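Local structure of SusD superfamily protein (Bacteroides fragilis, 3L22) at residues M72-G75 with I76-E80; E119-F122 with V123-L126; P233-V236 with T237-Y240; G396-I399 with M400-E404. The protein probably binds glycans at the bacterial outer membrane, as a SusD-family lipoprotein, and carries several zinc ions in the crystal. One frame throughout, in Å; residues are numbered along the deposited sequence.

The four contacts are local ones, following each other along the chain without overlap. Contacts 1 and 2 share the N-terminal family region: contact 1 runs from a loop into the start of helix 79-103, and contact 2 lies within helix 113-131, their centres about 26 Å apart. Contact 4, in the C-terminal SusD region, is the closest neighbour of both: its nearest atoms come to about 7 Å from contact 1 and about 8 Å from contact 2. Contacts 1 and 3 lie on opposite sides of the chain's centre, with about 35 Å between their centres. Zinc marks contact 2, through E119, and contact 3, through E234, whereas contact 4 holds a 1,2-ethanediol probably from the crystallisation liquor.

Contact 1: M72-G75 with I76-E80; sequences MNVG and ITDAE
The D78 carboxylate reaches back to the G75 backbone across a type I beta turn, G75 to D78, in the loop between helix 67-70 and helix 79-103. D78 stands at the N-cap position of the second helix, yet its side chain serves the turn instead of the helix end. OD1 accepts from G75 N at 2.6 Å in a nearly straight bond (N-H...O 163°), the nitrogen approaching from above the carboxylate plane. With CG anti to the carbonyl carbon (chi1 -74°), the carboxylate folds back toward the first residue of its own turn, and N68 holds its other oxygen, OD2.

The packed side is built on V74. Its CG1 lies 3.9 Å from D78 CB, while CG2 rests 3.8 Å from E80 OE2, an oxygen whose hydrogen-bond partner is T69 OG1. W426, from a loop, and T69 of helix 67-70 also touch V74, which is buried. By contrast, I76 and T77 form the outer side of the turn: both side chains leave the chain away from residues 72-75 and are exposed. I76 stays in touch mainly through CB, 3.7 Å from G75 C.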
# COMPACT_ATOMS: atom_id res chain seq x y z
N MSE A 72 -14.56 -1.46 -11.40
CA MSE A 72 -15.32 -1.64 -10.15
C MSE A 72 -16.37 -2.74 -10.36
O MSE A 72 -17.54 -2.59 -10.01
CB MSE A 72 -15.97 -0.34 -9.67
CG MSE A 72 -15.03 0.82 -9.58
SE MSE A 72 -13.55 0.57 -8.34
CE MSE A 72 -14.53 0.70 -6.67
N ASN A 73 -15.91 -3.86 -10.90
CA ASN A 73 -16.79 -4.93 -11.31
C ASN A 73 -16.27 -6.30 -10.88
O ASN A 73 -16.58 -7.28 -11.52
CB ASN A 73 -16.98 -4.88 -12.83
CG ASN A 73 -18.17 -5.70 -13.30
OD1 ASN A 73 -19.23 -5.65 -12.71
ND2 ASN A 73 -17.99 -6.46 -14.38
N VAL A 74 -15.52 -6.37 -9.79
CA VAL A 74 -14.89 -7.62 -9.39
C VAL A 74 -15.91 -8.51 -8.69
O VAL A 74 -16.64 -8.05 -7.78
CB VAL A 74 -13.65 -7.41 -8.49
CG1 VAL A 74 -13.23 -8.73 -7.87
CG2 VAL A 74 -12.51 -6.78 -9.31
N GLY A 75 -15.98 -9.77 -9.15
CA GLY A 75 -16.89 -10.79 -8.64
C GLY A 75 -16.16 -11.90 -7.90
O GLY A 75 -14.94 -11.83 -7.68
N ILE A 76 -16.90 -12.93 -7.52
CA ILE A 76 -16.34 -14.01 -6.70
C ILE A 76 -15.33 -14.90 -7.42
O ILE A 76 -14.60 -15.64 -6.75
CB ILE A 76 -17.43 -14.87 -6.03
CG1 ILE A 76 -18.30 -15.65 -7.06
CG2 ILE A 76 -18.33 -13.98 -5.10
CD1 ILE A 76 -19.40 -16.58 -6.41
N THR A 77 -15.26 -14.85 -8.76
CA THR A 77 -14.33 -15.73 -9.48
C THR A 77 -13.21 -14.98 -10.18
O THR A 77 -12.41 -15.62 -10.79
CB THR A 77 -15.02 -16.61 -10.52
OG1 THR A 77 -15.53 -15.80 -11.59
CG2 THR A 77 -16.16 -17.40 -9.89
N ASP A 78 -13.14 -13.66 -10.10
CA ASP A 78 -12.06 -12.91 -10.76
C ASP A 78 -10.69 -13.32 -10.24
O ASP A 78 -10.50 -13.50 -9.04
CB ASP A 78 -12.24 -11.41 -10.57
CG ASP A 78 -13.37 -10.83 -11.44
OD1 ASP A 78 -14.54 -10.89 -11.01
OD2 ASP A 78 -13.10 -10.34 -12.56
N ALA A 79 -9.75 -13.50 -11.15
CA ALA A 79 -8.39 -13.94 -10.80
C ALA A 79 -7.74 -13.08 -9.73
O ALA A 79 -7.10 -13.60 -8.82
CB ALA A 79 -7.50 -14.02 -12.06
N GLU A 80 -7.90 -11.77 -9.82
CA GLU A 80 -7.24 -10.87 -8.87
C GLU A 80 -7.83 -11.00 -7.45
O GLU A 80 -7.13 -10.79 -6.46
CB GLU A 80 -7.23 -9.41 -9.34
CG GLU A 80 -8.58 -8.73 -9.54
CD GLU A 80 -9.04 -8.77 -11.01
OE1 GLU A 80 -8.91 -9.85 -11.65
OE2 GLU A 80 -9.54 -7.73 -11.50

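Contact 2: E119-F122 with V123-L126; sequences EAKF and VRAL. With ZN (zinc ion), chain B.
E119 and V123 meet one turn apart on helix 113-131, part of the alpha-helical scaffold of this SusD-family protein. The E119 side chain points away from residues 123-126, to a zinc ion, with OE2 supplying the metal bond at 2.1 Å; H197 and two waters also bind the metal. The other carboxylate oxygen, OE1, is held by Y29 OH. V123 packs its CG2 on E119 O at 3.6 Å and faces Y29 and I32 of helix 18-33.

Further along, F122 and L126 pack side by side, pointing the same way, and the ring atom F122 CE2 meets L126 CD2 at 4.0 Å. CG of F122 lies anti to the backbone N (chi1 172°), which carries the ring along the helix toward its i+4 neighbour; F251 meets this ring edge-to-face. Beneath the side chains run regular i to i+4 bonds, among them L126 N to F122 O at 2.9 Å and A125 N to K121 O at 2.8 Å.

On another flank K121 and R124 also run alongside each other, K121 CG being 4.1 Å from R124 NH2. The like charges stay apart, with K121 NZ 5.3 Å from R124 NH2. Beyond them, the buried guanidinium is tied to two neighbouring helices: N96 OD1 accepts from R124 NH1, and D178 OD1 forms a salt bridge with NH2.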
# COMPACT_ATOMS: atom_id res chain seq x y z
N GLU A 119 9.40 -8.38 13.32
CA GLU A 119 9.40 -8.32 11.85
C GLU A 119 8.32 -9.20 11.25
O GLU A 119 7.60 -8.77 10.34
CB GLU A 119 10.75 -8.72 11.25
CG GLU A 119 11.77 -7.60 11.37
CD GLU A 119 13.04 -7.85 10.55
OE1 GLU A 119 13.02 -8.59 9.51
OE2 GLU A 119 14.07 -7.29 10.97
N ALA A 120 8.19 -10.41 11.78
CA ALA A 120 7.19 -11.34 11.26
C ALA A 120 5.77 -10.79 11.51
O ALA A 120 4.90 -10.87 10.65
CB ALA A 120 7.38 -12.71 11.90
N LYS A 121 5.53 -10.23 12.70
CA LYS A 121 4.26 -9.60 13.00
C LYS A 121 3.92 -8.43 12.07
O LYS A 121 2.77 -8.26 11.67
CB LYS A 121 4.19 -9.19 14.48
CG LYS A 121 4.04 -10.40 15.43
CD LYS A 121 3.80 -9.90 16.86
CE LYS A 121 3.73 -11.06 17.82
NZ LYS A 121 3.48 -10.57 19.21
N PHE A 122 4.92 -7.64 11.70
CA PHE A 122 4.75 -6.56 10.74
C PHE A 122 4.22 -7.10 9.39
O PHE A 122 3.29 -6.55 8.84
CB PHE A 122 6.05 -5.79 10.51
CG PHE A 122 5.97 -4.82 9.39
CD1 PHE A 122 5.46 -3.52 9.63
CD2 PHE A 122 6.31 -5.18 8.09
CE1 PHE A 122 5.36 -2.62 8.61
CE2 PHE A 122 6.18 -4.27 7.06
CZ PHE A 122 5.69 -2.97 7.33
N VAL A 123 4.82 -8.18 8.88
CA VAL A 123 4.39 -8.80 7.64
C VAL A 123 2.92 -9.28 7.74
O VAL A 123 2.13 -8.99 6.85
CB VAL A 123 5.33 -9.92 7.21
CG1 VAL A 123 4.82 -10.66 5.99
CG2 VAL A 123 6.73 -9.33 6.93
N ARG A 124 2.54 -9.91 8.86
CA ARG A 124 1.14 -10.31 9.05
C ARG A 124 0.22 -9.10 9.11
O ARG A 124 -0.84 -9.09 8.49
CB ARG A 124 1.00 -11.13 10.30
CG ARG A 124 -0.41 -11.66 10.55
CD ARG A 124 -0.37 -12.74 11.63
NE ARG A 124 -0.03 -12.20 12.93
CZ ARG A 124 0.24 -12.96 14.01
NH1 ARG A 124 0.18 -14.30 13.96
NH2 ARG A 124 0.48 -12.36 15.16
N ALA A 125 0.68 -8.04 9.78
CA ALA A 125 -0.09 -6.81 9.92
C ALA A 125 -0.34 -6.15 8.55
O ALA A 125 -1.48 -5.74 8.23
CB ALA A 125 0.65 -5.83 10.89
N LEU A 126 0.70 -6.11 7.73
CA LEU A 126 0.58 -5.55 6.40
C LEU A 126 -0.40 -6.35 5.51
O LEU A 126 -1.22 -5.76 4.74
CB LEU A 126 1.99 -5.46 5.76
CG LEU A 126 2.15 -4.58 4.53
CD1 LEU A 126 1.65 -3.11 4.76
CD2 LEU A 126 3.60 -4.60 3.99
ZN ZN B . 15.71 -7.77 9.80
O HOH W 1 16.68 -6.10 10.09
O HOH W 2 16.82 -9.44 10.82

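Contact 3: P233-V236 with T237-Y240; sequences PEDV and TLIY. With ZN (zinc ion), chain D.
L238 lays its CD1 methyl against the ring of P233, 3.7 Å from CB, and its other methyl, CD2, beside the D235 carboxylate, 3.7 Å from OD2. D235 OD1 takes two bonds from T237: the backbone N at 2.8 Å, on the anti side and well out of the carboxylate plane, and the hydroxyl OG1 at 2.6 Å, on the syn side and closer to the plane. OG1 of T237 sits between its backbone N and carbonyl carbon (chi1 71°), close enough to N for one oxygen to grip both. K241 NZ is a further partner of this hydroxyl.

The bond from T237 N makes an Asx turn at D235, at the start of a type I beta turn, D235 to L238, in the loop between helix 217-225 and strand 249-253. Water 4 links D235 O with L238 N, the latter bond being weak. V236 O comes to the edge of the Y240 ring, 3.4 Å from CE2, and water 5 donates to both V236 O and Y240 OH. E392 also bonds that hydroxyl. E234 points away from the turn, and its OE2 binds a zinc ion at 2.3 Å, five waters completing the shell.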
# COMPACT_ATOMS: atom_id res chain seq x y z
N PRO A 233 15.10 13.82 -1.18
CA PRO A 233 16.10 14.24 -2.18
C PRO A 233 15.48 15.16 -3.25
O PRO A 233 14.29 15.06 -3.55
CB PRO A 233 16.53 12.92 -2.80
CG PRO A 233 16.18 11.87 -1.75
CD PRO A 233 14.97 12.36 -1.10
N GLU A 234 16.27 16.04 -3.84
CA GLU A 234 15.79 16.93 -4.90
C GLU A 234 15.42 16.21 -6.22
O GLU A 234 14.66 16.74 -7.04
CB GLU A 234 16.83 18.01 -5.18
CG GLU A 234 17.02 18.98 -4.02
CD GLU A 234 15.78 19.89 -3.76
OE1 GLU A 234 14.79 19.96 -4.53
OE2 GLU A 234 15.83 20.55 -2.73
N ASP A 235 15.99 15.04 -6.44
CA ASP A 235 15.76 14.27 -7.66
C ASP A 235 14.65 13.26 -7.37
O ASP A 235 14.87 12.29 -6.63
CB ASP A 235 17.07 13.58 -8.06
CG ASP A 235 16.97 12.74 -9.35
OD1 ASP A 235 15.88 12.38 -9.86
OD2 ASP A 235 18.05 12.40 -9.86
N VAL A 236 13.49 13.43 -8.00
CA VAL A 236 12.34 12.52 -7.77
C VAL A 236 12.46 11.16 -8.50
O VAL A 236 11.57 10.33 -8.35
CB VAL A 236 11.02 13.21 -8.18
CG1 VAL A 236 10.87 14.55 -7.41
CG2 VAL A 236 10.95 13.42 -9.73
N THR A 237 13.50 10.94 -9.31
CA THR A 237 13.66 9.71 -10.09
C THR A 237 14.51 8.63 -9.39
O THR A 237 14.59 7.50 -9.88
CB THR A 237 14.24 9.98 -11.50
OG1 THR A 237 15.62 10.34 -11.40
CG2 THR A 237 13.46 11.14 -12.22
N LEU A 238 15.12 8.96 -8.26
CA LEU A 238 16.14 8.07 -7.66
C LEU A 238 15.63 6.68 -7.33
O LEU A 238 16.31 5.70 -7.59
CB LEU A 238 16.76 8.70 -6.42
CG LEU A 238 17.58 9.96 -6.60
CD1 LEU A 238 17.92 10.50 -5.19
CD2 LEU A 238 18.85 9.68 -7.46
N ILE A 239 14.41 6.60 -6.83
CA ILE A 239 13.92 5.34 -6.29
C ILE A 239 13.50 4.34 -7.36
O ILE A 239 13.28 3.18 -7.01
CB ILE A 239 12.77 5.51 -5.27
CG1 ILE A 239 11.51 6.15 -5.89
CG2 ILE A 239 13.24 6.32 -4.08
CD1 ILE A 239 10.30 6.17 -4.91
N TYR A 240 13.41 4.77 -8.64
CA TYR A 240 13.02 3.89 -9.73
C TYR A 240 14.23 3.38 -10.54
O TYR A 240 14.04 2.71 -11.55
CB TYR A 240 12.01 4.59 -10.68
CG TYR A 240 10.94 5.33 -9.91
CD1 TYR A 240 9.87 4.66 -9.32
CD2 TYR A 240 11.04 6.69 -9.71
CE1 TYR A 240 8.89 5.36 -8.57
CE2 TYR A 240 10.09 7.38 -8.97
CZ TYR A 240 9.03 6.72 -8.39
OH TYR A 240 8.15 7.49 -7.64
ZN ZN D . 14.31 22.23 -2.37
O HOH W 3 13.14 21.95 -4.46
O HOH W 4 13.53 9.87 -5.85
O HOH W 5 9.27 10.03 -6.82
O HOH W 6 15.27 22.51 -0.23
O HOH W 7 12.89 20.60 -1.43
O HOH W 8 12.63 23.99 -2.01
O HOH W 9 15.36 23.74 -3.91

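Contact 4: G396-I399 with M400-E404; sequences GIDI and MRRGE. With EDO (1,2-ethanediol), chain C.
A Schellman motif ends helix 395-401, with G403 leaving the helix at positive phi (66°), E404 N returning to I399 O at 3.0 Å and G403 N bonding M400 O at 2.8 Å. R401 N bonds I397 O in regular helical fashion.

On the side of the last turn, D398 and R401 lie alongside each other as a salt bridge, with OD1 3.1 Å from NH2 and a weaker bond to NE. The two flat groups are nearly perpendicular, at 81°, and NH2 meets OD1 from well above the carboxylate plane. R401 NE also donates to O2 of the 1,2-ethanediol at 3.1 Å. R402 takes a different course: its chain bends at chi3 (-75°), placing one face of the guanidinium over D398 O. From there NE reaches E404 OE2 at 2.8 Å in a second salt bridge, with the oxygen in the guanidinium plane, and NH1 donates to water 10.

E336 pairs with both arginines and K385 with D398, setting the charges in an alternating cluster, and Y382 makes a cation-pi contact with R402. I397 packs on Y129 and Y130 of helix 113-131 and on F49 of helix 44-52, while I399 and M400 meet F406 of strand 406-409.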
# COMPACT_ATOMS: atom_id res chain seq x y z
N GLY A 396 -6.53 4.17 -4.36
CA GLY A 396 -7.77 3.47 -4.06
C GLY A 396 -7.96 3.24 -2.57
O GLY A 396 -9.09 3.08 -2.11
N ILE A 397 -6.87 3.25 -1.80
CA ILE A 397 -6.97 3.16 -0.34
C ILE A 397 -7.42 4.51 0.23
O ILE A 397 -8.28 4.56 1.11
CB ILE A 397 -5.65 2.71 0.31
CG1 ILE A 397 -5.33 1.27 -0.15
CG2 ILE A 397 -5.72 2.84 1.81
CD1 ILE A 397 -3.96 0.71 0.24
N ASP A 398 -6.84 5.61 -0.25
CA ASP A 398 -7.21 6.93 0.29
C ASP A 398 -8.69 7.23 0.03
O ASP A 398 -9.42 7.71 0.93
CB ASP A 398 -6.31 8.03 -0.28
CG ASP A 398 -4.92 8.09 0.38
OD1 ASP A 398 -4.67 7.46 1.45
OD2 ASP A 398 -4.06 8.82 -0.17
N ILE A 399 -9.17 6.88 -1.16
CA ILE A 399 -10.58 7.11 -1.51
C ILE A 399 -11.50 6.31 -0.57
O ILE A 399 -12.48 6.82 0.01
CB ILE A 399 -10.86 6.68 -2.97
CG1 ILE A 399 -10.17 7.66 -3.95
CG2 ILE A 399 -12.36 6.63 -3.26
CD1 ILE A 399 -10.07 7.19 -5.46
N MSE A 400 -11.17 5.03 -0.44
CA MSE A 400 -11.99 4.14 0.34
C MSE A 400 -11.97 4.49 1.83
O MSE A 400 -13.03 4.54 2.43
CB MSE A 400 -11.57 2.70 0.16
CG MSE A 400 -12.66 1.73 0.57
SE MSE A 400 -11.89 -0.00 0.30
CE MSE A 400 -13.54 -1.04 0.15
N ARG A 401 -10.81 4.75 2.42
CA ARG A 401 -10.79 5.00 3.87
C ARG A 401 -11.56 6.25 4.22
O ARG A 401 -12.25 6.29 5.25
CB ARG A 401 -9.38 5.02 4.45
CG ARG A 401 -8.52 6.20 4.06
CD ARG A 401 -7.26 6.21 4.92
NE ARG A 401 -6.30 7.15 4.35
CZ ARG A 401 -6.28 8.47 4.52
NH1 ARG A 401 -7.16 9.10 5.28
NH2 ARG A 401 -5.36 9.17 3.90
N ARG A 402 -11.54 7.23 3.32
CA ARG A 402 -12.35 8.41 3.51
C ARG A 402 -13.84 8.25 3.18
O ARG A 402 -14.57 9.18 3.32
CB ARG A 402 -11.75 9.61 2.80
CG ARG A 402 -10.41 10.06 3.40
CD ARG A 402 -10.03 11.44 2.94
NE ARG A 402 -9.53 11.50 1.56
CZ ARG A 402 -8.25 11.47 1.19
NH1 ARG A 402 -7.28 11.32 2.08
NH2 ARG A 402 -7.93 11.57 -0.10
N GLY A 403 -14.28 7.07 2.74
CA GLY A 403 -15.68 6.85 2.40
C GLY A 403 -16.14 7.67 1.20
O GLY A 403 -17.32 7.95 1.08
N GLU A 404 -15.22 8.03 0.31
CA GLU A 404 -15.55 8.80 -0.87
C GLU A 404 -16.05 7.90 -1.98
O GLU A 404 -15.73 6.70 -2.04
CB GLU A 404 -14.33 9.58 -1.37
CG GLU A 404 -13.79 10.65 -0.37
CD GLU A 404 -12.40 11.21 -0.72
OE1 GLU A 404 -11.82 10.88 -1.81
OE2 GLU A 404 -11.90 12.04 0.08
C1 EDO C . -2.16 6.57 3.32
O1 EDO C . -1.06 7.04 2.57
C2 EDO C . -2.89 5.40 2.65
O2 EDO C . -4.07 5.19 3.50
O HOH W 10 -4.71 11.94 1.04